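Local structure of glycine cleavage system H protein 1 (Mycobacterium marinum, 3TZU) at residues G12-S15 with E21-D24; R14-D19 with D106-G111; T41-E46 with S128-Q133; G70-T75 with S79-P84. The protein probably shuttles the methylamine group of glycine from the P protein to the T protein of the glycine cleavage system, on a covalently bound lipoyl cofactor. One frame throughout, in Å; residues are numbered along the deposited sequence. Where two conformers were deposited one is given.

Contact 1 of 4, residues G12-S15 with E21-D24; sequences GDRS and EWID
Over one face of the Trp22 indole sits NH1 of Arg14, 3.6 Å from CZ3, while OD1 of Asp24 lies above one face of the arginine's own guanidinium group. The guanidinium does not lie flat on the indole: the two planes are 70° apart, yet CZ of Arg14 is 4.6 Å from the centroid of the six-membered ring of Trp22 and nearly on its normal, a cation-pi contact. In the guanidinium plane, NE of Arg14 donates a nearly straight 3.0 Å bond to OD1 of Asp13, and NH2 adds weak bonds to both oxygens of that carboxylate. OD1 of Asp24, 3.4 Å from NE of Arg14, is instead well out of the plane, so that salt bridge is one of charge alone. Arg14 gets here with CG tucked between the backbone N and the carbonyl carbon (chi1 61°) and the chain bent at chi3. A water joins Asp13 O to Asp24 OD1, weakly at the latter. Ser15 and Ile23 form an antiparallel hydrogen-bonded pair joining edge strand 15-16 to strand 21-23 of the five-stranded sheet, N of Ser15 3.0 Å from O of Ile23 and N of Ile23 2.9 Å from O of Ser15. NH1 of Arg14 goes on to bond Tyr108 O. Two carboxylates and an aromatic face around one guanidinium would be expected to keep its positive charge and offset the repulsion between the aspartates.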
loop_
_atom_site.group_PDB
_atom_site.type_symbol
_atom_site.label_atom_id
_atom_site.label_comp_id
_atom_site.label_asym_id
_atom_site.label_seq_id
_atom_site.Cartn_x
_atom_site.Cartn_y
_atom_site.Cartn_z
ATOM N N GLY A 12 -16.971 1.175 -12.300
ATOM C CA GLY A 12 -16.725 0.694 -13.653
ATOM C C GLY A 12 -16.750 1.771 -14.721
ATOM O O GLY A 12 -16.726 1.449 -15.911
ATOM N N ASP A 13 -16.802 3.043 -14.316
ATOM C CA ASP A 13 -16.882 4.168 -15.267
ATOM C C ASP A 13 -15.511 4.746 -15.670
ATOM O O ASP A 13 -15.451 5.704 -16.439
ATOM C CB ASP A 13 -17.790 5.284 -14.708
ATOM C CG ASP A 13 -17.162 6.043 -13.524
ATOM O OD1 ASP A 13 -16.396 5.451 -12.714
ATOM O OD2 ASP A 13 -17.463 7.254 -13.409
ATOM N N ARG A 14 -14.420 4.172 -15.171
ATOM C CA ARG A 14 -13.072 4.654 -15.505
ATOM C C ARG A 14 -12.075 3.516 -15.712
ATOM O O ARG A 14 -12.467 2.347 -15.729
ATOM C CB ARG A 14 -12.581 5.612 -14.442
ATOM C CG ARG A 14 -12.460 5.024 -13.053
ATOM C CD ARG A 14 -12.505 6.125 -12.012
ATOM N NE ARG A 14 -13.835 6.723 -11.845
ATOM C CZ ARG A 14 -14.083 7.830 -11.140
ATOM N NH1 ARG A 14 -13.098 8.513 -10.531
ATOM N NH2 ARG A 14 -15.326 8.266 -11.042
ATOM N N SER A 15 -10.805 3.852 -15.927
ATOM C CA SER A 15 -9.763 2.839 -16.150
ATOM C C SER A 15 -8.776 2.895 -15.010
ATOM O O SER A 15 -8.701 3.892 -14.290
ATOM C CB SER A 15 -9.029 3.053 -17.492
ATOM O OG SER A 15 -9.928 3.042 -18.600
ATOM N N GLU A 21 -3.731 3.473 -9.433
ATOM C CA GLU A 21 -4.303 4.715 -9.869
ATOM C C GLU A 21 -5.471 4.468 -10.777
ATOM O O GLU A 21 -5.657 3.366 -11.267
ATOM C CB GLU A 21 -3.245 5.557 -10.562
ATOM C CG GLU A 21 -2.166 5.926 -9.574
ATOM C CD GLU A 21 -1.125 6.893 -10.068
ATOM O OE1 GLU A 21 -1.405 7.774 -10.890
ATOM O OE2 GLU A 21 0.009 6.788 -9.562
ATOM N N TRP A 22 -6.260 5.514 -10.978
ATOM C CA TRP A 22 -7.290 5.532 -11.997
ATOM C C TRP A 22 -7.096 6.707 -12.907
ATOM O O TRP A 22 -6.483 7.683 -12.523
ATOM C CB TRP A 22 -8.707 5.541 -11.387
ATOM C CG TRP A 22 -8.973 6.649 -10.408
ATOM C CD1 TRP A 22 -8.853 6.597 -9.008
ATOM C CD2 TRP A 22 -9.395 8.034 -10.704
ATOM N NE1 TRP A 22 -9.167 7.803 -8.449
ATOM C CE2 TRP A 22 -9.501 8.714 -9.409
ATOM C CE3 TRP A 22 -9.702 8.738 -11.858
ATOM C CZ2 TRP A 22 -9.899 10.034 -9.306
ATOM C CZ3 TRP A 22 -10.081 10.081 -11.743
ATOM C CH2 TRP A 22 -10.189 10.710 -10.503
ATOM N N ILE A 23 -7.629 6.614 -14.118
ATOM C CA ILE A 23 -7.677 7.732 -15.072
ATOM C C ILE A 23 -9.076 7.679 -15.697
ATOM O O ILE A 23 -9.584 6.592 -15.996
ATOM C CB ILE A 23 -6.556 7.638 -16.143
ATOM C CG1 ILE A 23 -6.612 8.828 -17.096
ATOM C CG2 ILE A 23 -6.635 6.337 -16.922
ATOM C CD1 ILE A 23 -5.308 9.129 -17.829
ATOM N N ASP A 24 -9.704 8.845 -15.852
ATOM C CA ASP A 24 -11.076 8.926 -16.356
ATOM C C ASP A 24 -11.144 8.825 -17.860
ATOM O O ASP A 24 -11.554 9.747 -18.511
ATOM C CB ASP A 24 -11.764 10.246 -15.913
ATOM C CG ASP A 24 -12.339 10.153 -14.525
ATOM O OD1 ASP A 24 -12.636 9.007 -14.095
ATOM O OD2 ASP A 24 -12.496 11.188 -13.858
HETATM O O HOH W 1 -14.200 8.376 -16.633
#

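Contact 2 of 4, residues R14-D19 with D106-G111; sequences RSYTAD and DPYGAG. With EDO (1,2-ethanediol), chain G.
The loop after helix 101-105 makes a type I beta turn from Asp106 to Gly109, and Tyr108 within it meets Arg14, just before edge strand 15-16 of the five-stranded sheet, and Tyr16 on it. NH1 of Arg14 donates to Tyr108 O at 2.8 Å, in the carbonyl plane and on a lone pair, with the oxygen also close to the guanidinium plane. CB of Tyr108 lies over one face of that guanidinium, 3.5 Å from NH1 of Arg14, so one residue engages it by carbonyl and side chain alike. The phenol ring stands at 74° to the guanidinium. Farther along, CE1 of Tyr108 approaches the edge of the Tyr16 ring, 4.0 Å from CE2, and the two side chains cross at about a right angle. Both hydroxyls bond elsewhere: Tyr16 OH with Pro11 O, Tyr108 OH with Ser42 OG.

Asp106 O accepts from Gly109 N at 3.0 Å and from Gly111 N at 2.9 Å, the two donors arriving from opposite faces of its plane. The Asp106 side chain, with CG anti to the backbone N (chi1 -171°), brings OD2 to 2.8 Å from N of Ala110. An ethanediol, probably from the crystallisation liquor, rests near O of Asp19. In the loop between helix 101-105 and strand 114-118, the bonds from Gly111 and Ala110 thus supplement a type I turn made where the chain leaves the helix.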
loop_
_atom_site.group_PDB
_atom_site.type_symbol
_atom_site.label_atom_id
_atom_site.label_comp_id
_atom_site.label_asym_id
_atom_site.label_seq_id
_atom_site.Cartn_x
_atom_site.Cartn_y
_atom_site.Cartn_z
ATOM N N ARG A 14 -14.420 4.172 -15.171
ATOM C CA ARG A 14 -13.072 4.654 -15.505
ATOM C C ARG A 14 -12.075 3.516 -15.712
ATOM O O ARG A 14 -12.467 2.347 -15.729
ATOM C CB ARG A 14 -12.581 5.612 -14.442
ATOM C CG ARG A 14 -12.460 5.024 -13.053
ATOM C CD ARG A 14 -12.505 6.125 -12.012
ATOM N NE ARG A 14 -13.835 6.723 -11.845
ATOM C CZ ARG A 14 -14.083 7.830 -11.140
ATOM N NH1 ARG A 14 -13.098 8.513 -10.531
ATOM N NH2 ARG A 14 -15.326 8.266 -11.042
ATOM N N SER A 15 -10.805 3.852 -15.927
ATOM C CA SER A 15 -9.763 2.839 -16.150
ATOM C C SER A 15 -8.776 2.895 -15.010
ATOM O O SER A 15 -8.701 3.892 -14.290
ATOM C CB SER A 15 -9.029 3.053 -17.492
ATOM O OG SER A 15 -9.928 3.042 -18.600
ATOM N N TYR A 16 -7.995 1.829 -14.865
ATOM C CA TYR A 16 -7.112 1.664 -13.707
ATOM C C TYR A 16 -5.741 1.190 -14.111
ATOM O O TYR A 16 -5.560 0.660 -15.208
ATOM C CB TYR A 16 -7.720 0.633 -12.750
ATOM C CG TYR A 16 -9.039 1.084 -12.181
ATOM C CD1 TYR A 16 -10.210 0.858 -12.845
ATOM C CD2 TYR A 16 -9.091 1.760 -10.987
ATOM C CE1 TYR A 16 -11.421 1.302 -12.339
ATOM C CE2 TYR A 16 -10.287 2.171 -10.446
ATOM C CZ TYR A 16 -11.454 1.949 -11.136
ATOM O OH TYR A 16 -12.642 2.367 -10.596
ATOM N N THR A 17 -4.777 1.369 -13.201
ATOM C CA THR A 17 -3.451 0.800 -13.394
ATOM C C THR A 17 -3.093 -0.214 -12.319
ATOM O O THR A 17 -3.650 -0.196 -11.239
ATOM C CB THR A 17 -2.383 1.892 -13.479
ATOM O OG1 THR A 17 -2.190 2.495 -12.195
ATOM C CG2 THR A 17 -2.811 2.946 -14.494
ATOM N N ALA A 18 -2.149 -1.090 -12.640
ATOM C CA ALA A 18 -1.576 -2.021 -11.673
ATOM C C ALA A 18 -0.930 -1.298 -10.477
ATOM O O ALA A 18 -0.823 -1.864 -9.385
ATOM C CB ALA A 18 -0.559 -2.942 -12.370
ATOM N N ASP A 19 -0.525 -0.047 -10.671
ATOM C CA ASP A 19 0.048 0.765 -9.584
ATOM C C ASP A 19 -0.985 1.532 -8.723
ATOM O O ASP A 19 -0.613 2.441 -7.974
ATOM C CB ASP A 19 1.106 1.704 -10.155
ATOM C CG ASP A 19 2.300 0.936 -10.744
ATOM O OD1 ASP A 19 2.591 -0.199 -10.318
ATOM O OD2 ASP A 19 2.957 1.456 -11.645
ATOM N N ASP A 106 -12.980 10.282 -0.391
ATOM C CA ASP A 106 -13.656 10.319 -1.681
ATOM C C ASP A 106 -12.631 10.267 -2.809
ATOM O O ASP A 106 -12.487 11.233 -3.573
ATOM C CB ASP A 106 -14.500 11.590 -1.778
ATOM C CG ASP A 106 -15.396 11.604 -2.992
ATOM O OD1 ASP A 106 -15.597 10.529 -3.588
ATOM O OD2 ASP A 106 -15.895 12.703 -3.349
ATOM N N PRO A 107 -11.916 9.136 -2.908
ATOM C CA PRO A 107 -10.795 9.002 -3.816
ATOM C C PRO A 107 -11.157 9.075 -5.280
ATOM O O PRO A 107 -10.313 9.459 -6.098
ATOM C CB PRO A 107 -10.231 7.601 -3.485
ATOM C CG PRO A 107 -11.341 6.880 -2.775
ATOM C CD PRO A 107 -12.045 7.963 -2.020
ATOM N N TYR A 108 -12.385 8.684 -5.618
ATOM C CA TYR A 108 -12.851 8.747 -6.985
ATOM C C TYR A 108 -13.513 10.092 -7.312
ATOM O O TYR A 108 -13.728 10.383 -8.483
ATOM C CB TYR A 108 -13.808 7.576 -7.257
ATOM C CG TYR A 108 -13.165 6.230 -7.010
ATOM C CD1 TYR A 108 -12.017 5.859 -7.694
ATOM C CD2 TYR A 108 -13.657 5.360 -6.064
ATOM C CE1 TYR A 108 -11.384 4.654 -7.460
ATOM C CE2 TYR A 108 -13.032 4.145 -5.825
ATOM C CZ TYR A 108 -11.895 3.804 -6.536
ATOM O OH TYR A 108 -11.267 2.609 -6.320
ATOM N N GLY A 109 -13.820 10.913 -6.297
ATOM C CA GLY A 109 -14.562 12.186 -6.499
ATOM C C GLY A 109 -13.746 13.424 -6.153
ATOM O O GLY A 109 -12.842 13.804 -6.884
ATOM N N ALA A 110 -14.033 14.040 -5.009
ATOM C CA ALA A 110 -13.326 15.259 -4.598
ATOM C C ALA A 110 -11.825 15.048 -4.362
ATOM O O ALA A 110 -11.066 16.002 -4.332
ATOM C CB ALA A 110 -13.993 15.859 -3.363
ATOM N N GLY A 111 -11.402 13.800 -4.172
ATOM C CA GLY A 111 -9.998 13.474 -3.981
ATOM C C GLY A 111 -9.153 13.240 -5.232
ATOM O O GLY A 111 -8.015 12.795 -5.127
HETATM C C1 EDO G . -0.309 4.879 -5.926
HETATM O O1 EDO G . -0.005 5.485 -4.654
HETATM C C2 EDO G . 0.476 5.602 -7.011
HETATM O O2 EDO G . 1.023 4.735 -8.033
#

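Contact 3 of 4, residues T41-E46 with S128-Q133; sequences TSVAVE and SEYAGQ
Helix 42-48 and helix 127-133 keep their backbones well apart, the closest CA atoms being Val43 and Ala131 at 9.3 Å, and Tyr130 spans the gap from helix 127-133, near the end of the chain. Its CG is anti to the backbone N (chi1 175°), which sends the ring out from its helix to meet Thr41 and Val43 coming from the opposite direction. OH of Tyr130 and OG1 of Thr41 are hydrogen-bonded at 2.7 Å. Thr41 is the N-cap residue of helix 42-48, and the same OG1 accepts from N of Ala44 at 3.1 Å, the capping bond, so one hydroxyl serves both the helix start and the tyrosine. Carbon atoms pack round the polar pair. CG2 of Thr41 is 3.7 Å from CZ of Tyr130, and CG2 of Val43 makes an apolar contact of 4.2 Å with CE2 of Tyr130, both meeting the ring obliquely, while CB of Val43 is 3.6 Å from OH of Tyr130. Tyr130 OH is also hydrogen-bonded to His20 ND1, so the buried oxygen has two polar partners. The Tyr130 ring further lies against that of Tyr16, their planes some 15° apart, so that helix 127-133 also touches strand 15-16 there, while Thr41 leads from the end of strand 36-40 into helix 42-48.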
loop_
_atom_site.group_PDB
_atom_site.type_symbol
_atom_site.label_atom_id
_atom_site.label_comp_id
_atom_site.label_asym_id
_atom_site.label_seq_id
_atom_site.Cartn_x
_atom_site.Cartn_y
_atom_site.Cartn_z
ATOM N N THR A 41 -6.740 4.796 -6.101
ATOM C CA THR A 41 -7.891 3.944 -5.836
ATOM C C THR A 41 -8.180 3.820 -4.336
ATOM O O THR A 41 -7.407 4.281 -3.474
ATOM C CB THR A 41 -7.665 2.540 -6.403
ATOM O OG1 THR A 41 -6.612 1.913 -5.653
ATOM C CG2 THR A 41 -7.295 2.616 -7.942
ATOM N N SER A 42 -9.331 3.230 -4.037
ATOM C CA SER A 42 -9.726 2.964 -2.693
ATOM C C SER A 42 -8.779 1.960 -2.075
ATOM O O SER A 42 -8.557 1.989 -0.882
ATOM C CB SER A 42 -11.156 2.414 -2.654
ATOM O OG SER A 42 -11.331 1.440 -3.669
ATOM N N VAL A 43 -8.236 1.068 -2.881
ATOM C CA VAL A 43 -7.294 0.087 -2.403
ATOM C C VAL A 43 -6.022 0.798 -2.004
ATOM O O VAL A 43 -5.410 0.449 -1.019
ATOM C CB VAL A 43 -6.997 -0.976 -3.485
ATOM C CG1 VAL A 43 -5.892 -1.932 -3.008
ATOM C CG2 VAL A 43 -8.284 -1.734 -3.854
ATOM N N ALA A 44 -5.631 1.840 -2.727
ATOM C CA ALA A 44 -4.391 2.530 -2.343
ATOM C C ALA A 44 -4.597 3.243 -0.998
ATOM O O ALA A 44 -3.743 3.189 -0.108
ATOM C CB ALA A 44 -3.921 3.458 -3.407
ATOM N N VAL A 45 -5.763 3.855 -0.839
ATOM C CA VAL A 45 -6.108 4.538 0.377
ATOM C C VAL A 45 -5.957 3.561 1.554
ATOM O O VAL A 45 -5.294 3.877 2.533
ATOM C CB VAL A 45 -7.550 5.101 0.289
ATOM C CG1 VAL A 45 -8.050 5.541 1.659
ATOM C CG2 VAL A 45 -7.584 6.248 -0.738
ATOM N N GLU A 46 -6.543 2.371 1.442
ATOM C CA GLU A 46 -6.477 1.418 2.566
ATOM C C GLU A 46 -5.068 0.871 2.760
ATOM O O GLU A 46 -4.650 0.644 3.896
ATOM C CB GLU A 46 -7.517 0.308 2.442
ATOM C CG GLU A 46 -8.654 0.458 3.449
ATOM C CD GLU A 46 -8.302 -0.060 4.839
ATOM O OE1 GLU A 46 -9.032 0.285 5.789
ATOM O OE2 GLU A 46 -7.316 -0.824 4.993
ATOM N N SER A 128 -13.020 -4.560 -13.541
ATOM C CA SER A 128 -13.086 -5.981 -13.264
ATOM C C SER A 128 -11.676 -6.583 -13.171
ATOM O O SER A 128 -11.365 -7.313 -12.211
ATOM C CB SER A 128 -13.906 -6.722 -14.311
ATOM O OG SER A 128 -13.852 -8.090 -13.970
ATOM N N GLU A 129 -10.814 -6.248 -14.133
ATOM C CA GLU A 129 -9.460 -6.795 -14.125
ATOM C C GLU A 129 -8.693 -6.356 -12.889
ATOM O O GLU A 129 -7.995 -7.173 -12.262
ATOM C CB GLU A 129 -8.702 -6.414 -15.380
ATOM C CG GLU A 129 -9.323 -7.014 -16.632
ATOM C CD GLU A 129 -8.869 -6.355 -17.927
ATOM O OE1 GLU A 129 -8.478 -5.165 -17.954
ATOM O OE2 GLU A 129 -8.926 -7.031 -18.958
ATOM N N TYR A 130 -8.863 -5.092 -12.514
ATOM C CA TYR A 130 -8.160 -4.516 -11.374
ATOM C C TYR A 130 -8.648 -5.108 -10.055
ATOM O O TYR A 130 -7.839 -5.442 -9.181
ATOM C CB TYR A 130 -8.339 -2.995 -11.375
ATOM C CG TYR A 130 -7.749 -2.305 -10.176
ATOM C CD1 TYR A 130 -6.385 -2.060 -10.096
ATOM C CD2 TYR A 130 -8.556 -1.874 -9.133
ATOM C CE1 TYR A 130 -5.839 -1.432 -8.991
ATOM C CE2 TYR A 130 -8.021 -1.239 -8.018
ATOM C CZ TYR A 130 -6.658 -1.027 -7.950
ATOM O OH TYR A 130 -6.104 -0.384 -6.875
ATOM N N ALA A 131 -9.969 -5.240 -9.917
ATOM C CA ALA A 131 -10.572 -5.905 -8.765
ATOM C C ALA A 131 -10.014 -7.309 -8.612
ATOM O O ALA A 131 -9.681 -7.706 -7.492
ATOM C CB ALA A 131 -12.088 -5.936 -8.860
ATOM N N GLY A 132 -9.901 -8.036 -9.730
ATOM C CA GLY A 132 -9.311 -9.386 -9.781
ATOM C C GLY A 132 -7.849 -9.468 -9.367
ATOM O O GLY A 132 -7.450 -10.382 -8.647
ATOM N N GLN A 133 -7.041 -8.498 -9.782
ATOM C CA GLN A 133 -5.665 -8.424 -9.313
ATOM C C GLN A 133 -5.567 -8.183 -7.803
ATOM O O GLN A 133 -4.499 -8.382 -7.239
ATOM C CB GLN A 133 -4.897 -7.286 -10.000
ATOM C CG GLN A 133 -4.569 -7.541 -11.463
ATOM C CD GLN A 133 -3.481 -6.607 -12.004
ATOM O OE1 GLN A 133 -2.961 -5.742 -11.281
ATOM N NE2 GLN A 133 -3.135 -6.780 -13.285
#

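Contact 4 of 4, residues G70-T75 with S79-P84; sequences GEVEST and SDLIAP
Val72 and Ser79 form an antiparallel hydrogen-bonded pair, N of Val72 to O of Ser79 and N of Ser79 to O of Val72, each at 3.0 Å. Two residues along, N of Leu81 donates to O of Gly70 at 2.9 Å, but from well above the carbonyl plane. Two of these acceptors also take a CA-H contact: CA of Glu71 is 3.3 Å from O of Ser79, and CA of Asp80 is 3.5 Å from O of Gly70. Strands 68-74 and 77-82 form the beta hairpin of the lipoyl domain, and the turn between them carries Lys76, the predicted lipoyl attachment site, unmodified here. On the face of Val72, Ser79 and Leu81, CG1 of Val72 touches CD2 of Leu81 at 3.9 Å, the side chains crossing at about a right angle. OG of Ser79, anti to its own N (chi1 -164°), bonds Thr77 OG1 of the second subunit; Ser79 also pairs in an antiparallel ladder with a strand of that subunit, so the sheet runs on across the interface. The other face bears Glu71 and Asp80, their OE1 and OD1 4.9 Å apart, probably mildly repulsive. OG of Ser74 bonds Leu48 O and Lys76 N, and N of Ile82 goes to Glu21 OE2.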
loop_
_atom_site.group_PDB
_atom_site.type_symbol
_atom_site.label_atom_id
_atom_site.label_comp_id
_atom_site.label_asym_id
_atom_site.label_seq_id
_atom_site.Cartn_x
_atom_site.Cartn_y
_atom_site.Cartn_z
ATOM N N GLY A 70 5.143 12.272 -8.928
ATOM C CA GLY A 70 4.800 12.889 -7.640
ATOM C C GLY A 70 4.740 11.853 -6.538
ATOM O O GLY A 70 5.303 10.764 -6.690
ATOM N N GLU A 71 4.076 12.193 -5.424
ATOM C CA GLU A 71 3.910 11.257 -4.304
ATOM C C GLU A 71 2.683 11.488 -3.406
ATOM O O GLU A 71 2.172 12.595 -3.284
ATOM C CB GLU A 71 5.198 11.164 -3.435
ATOM C CG GLU A 71 5.573 12.395 -2.664
ATOM C CD GLU A 71 6.675 12.169 -1.614
ATOM O OE1 GLU A 71 7.828 11.870 -2.045
ATOM O OE2 GLU A 71 6.406 12.342 -0.364
ATOM N N VAL A 72 2.213 10.396 -2.812
ATOM C CA VAL A 72 1.269 10.431 -1.718
ATOM C C VAL A 72 1.935 9.819 -0.522
ATOM O O VAL A 72 2.666 8.851 -0.637
ATOM C CB VAL A 72 -0.044 9.704 -2.066
ATOM C CG1 VAL A 72 -0.778 10.496 -3.154
ATOM C CG2 VAL A 72 0.242 8.283 -2.544
ATOM N N GLU A 73 1.664 10.359 0.649
ATOM C CA GLU A 73 2.377 9.941 1.826
ATOM C C GLU A 73 1.502 9.912 3.068
ATOM O O GLU A 73 0.746 10.823 3.292
ATOM C CB GLU A 73 3.588 10.843 2.027
ATOM C CG GLU A 73 4.331 10.623 3.321
ATOM C CD GLU A 73 5.562 11.514 3.448
ATOM O OE1 GLU A 73 5.730 12.411 2.599
ATOM O OE2 GLU A 73 6.345 11.308 4.413
ATOM N N SER A 74 1.637 8.845 3.860
ATOM C CA SER A 74 0.937 8.672 5.119
ATOM C C SER A 74 1.952 8.748 6.203
ATOM O O SER A 74 3.135 8.892 5.922
ATOM C CB SER A 74 0.228 7.305 5.197
ATOM O OG SER A 74 1.142 6.212 5.091
ATOM N N THR A 75 1.500 8.640 7.453
ATOM C CA THR A 75 2.426 8.584 8.566
ATOM C C THR A 75 3.380 7.386 8.466
ATOM O O THR A 75 4.405 7.407 9.082
ATOM C CB THR A 75 1.695 8.541 9.926
ATOM O OG1 THR A 75 0.745 7.472 9.912
ATOM C CG2 THR A 75 0.961 9.856 10.189
ATOM N N SER A 79 4.832 6.824 -1.205
ATOM C CA SER A 79 4.569 6.084 -2.415
ATOM C C SER A 79 4.530 6.981 -3.646
ATOM O O SER A 79 3.827 8.001 -3.683
ATOM C CB SER A 79 3.250 5.366 -2.270
ATOM O OG SER A 79 3.155 4.362 -3.260
ATOM N N ASP A 80 5.286 6.584 -4.660
ATOM C CA ASP A 80 5.356 7.336 -5.914
ATOM C C ASP A 80 4.087 7.239 -6.754
ATOM O O ASP A 80 3.524 6.168 -6.914
ATOM C CB ASP A 80 6.537 6.889 -6.746
ATOM C CG ASP A 80 7.844 7.310 -6.154
ATOM O OD1 ASP A 80 7.850 8.171 -5.259
ATOM O OD2 ASP A 80 8.883 6.754 -6.569
ATOM N N LEU A 81 3.650 8.390 -7.265
ATOM C CA LEU A 81 2.609 8.438 -8.241
ATOM C C LEU A 81 3.272 8.045 -9.572
ATOM O O LEU A 81 4.349 8.503 -9.879
ATOM C CB LEU A 81 1.962 9.832 -8.237
ATOM C CG LEU A 81 1.178 10.122 -6.934
ATOM C CD1 LEU A 81 0.599 11.541 -6.885
ATOM C CD2 LEU A 81 0.062 9.093 -6.727
ATOM N N ILE A 82 2.674 7.119 -10.298
ATOM C CA ILE A 82 3.198 6.628 -11.570
ATOM C C ILE A 82 2.129 7.015 -12.596
ATOM O O ILE A 82 1.004 6.558 -12.504
ATOM C CB ILE A 82 3.389 5.092 -11.570
ATOM C CG1 ILE A 82 4.236 4.644 -10.378
ATOM C CG2 ILE A 82 4.048 4.630 -12.857
ATOM C CD1 ILE A 82 5.656 5.163 -10.403
ATOM N N ALA A 83 2.498 7.886 -13.526
ATOM C CA ALA A 83 1.599 8.443 -14.536
ATOM C C ALA A 83 0.922 7.345 -15.361
ATOM O O ALA A 83 1.601 6.544 -15.984
ATOM C CB ALA A 83 2.390 9.371 -15.462
ATOM N N PRO A 84 -0.411 7.283 -15.344
ATOM C CA PRO A 84 -1.087 6.326 -16.212
ATOM C C PRO A 84 -1.017 6.715 -17.702
ATOM O O PRO A 84 -1.249 5.867 -18.571
ATOM C CB PRO A 84 -2.548 6.386 -15.734
ATOM C CG PRO A 84 -2.481 6.934 -14.368
ATOM C CD PRO A 84 -1.345 7.897 -14.392
#

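How the contacts relate
Contacts 1 and 3 are buried, whereas contacts 2 and 4 are partly open. Contacts 1 and 2 share Arg14 and strand 15-16, their centres 6 Å apart: the first holds that strand to its neighbour 21-23, the second ties Arg14 and Tyr16 to the loop after helix 101-105. Tyr108 of contact 2 passes on to contact 3 through Ser42. Contact 1 combines charge and cation-pi with strand pairing, contact 2 mixes one charged bond with aromatic packing, contact 3 turns on neutral hydroxyls, and contact 4 is mainly backbone pairing in the three-stranded sheet. Contacts 1 and 4 lie on opposite sides of the chain's centre, yet Glu21 and Ile82 link them. Contacts 3 and 4 both reach the second subunit.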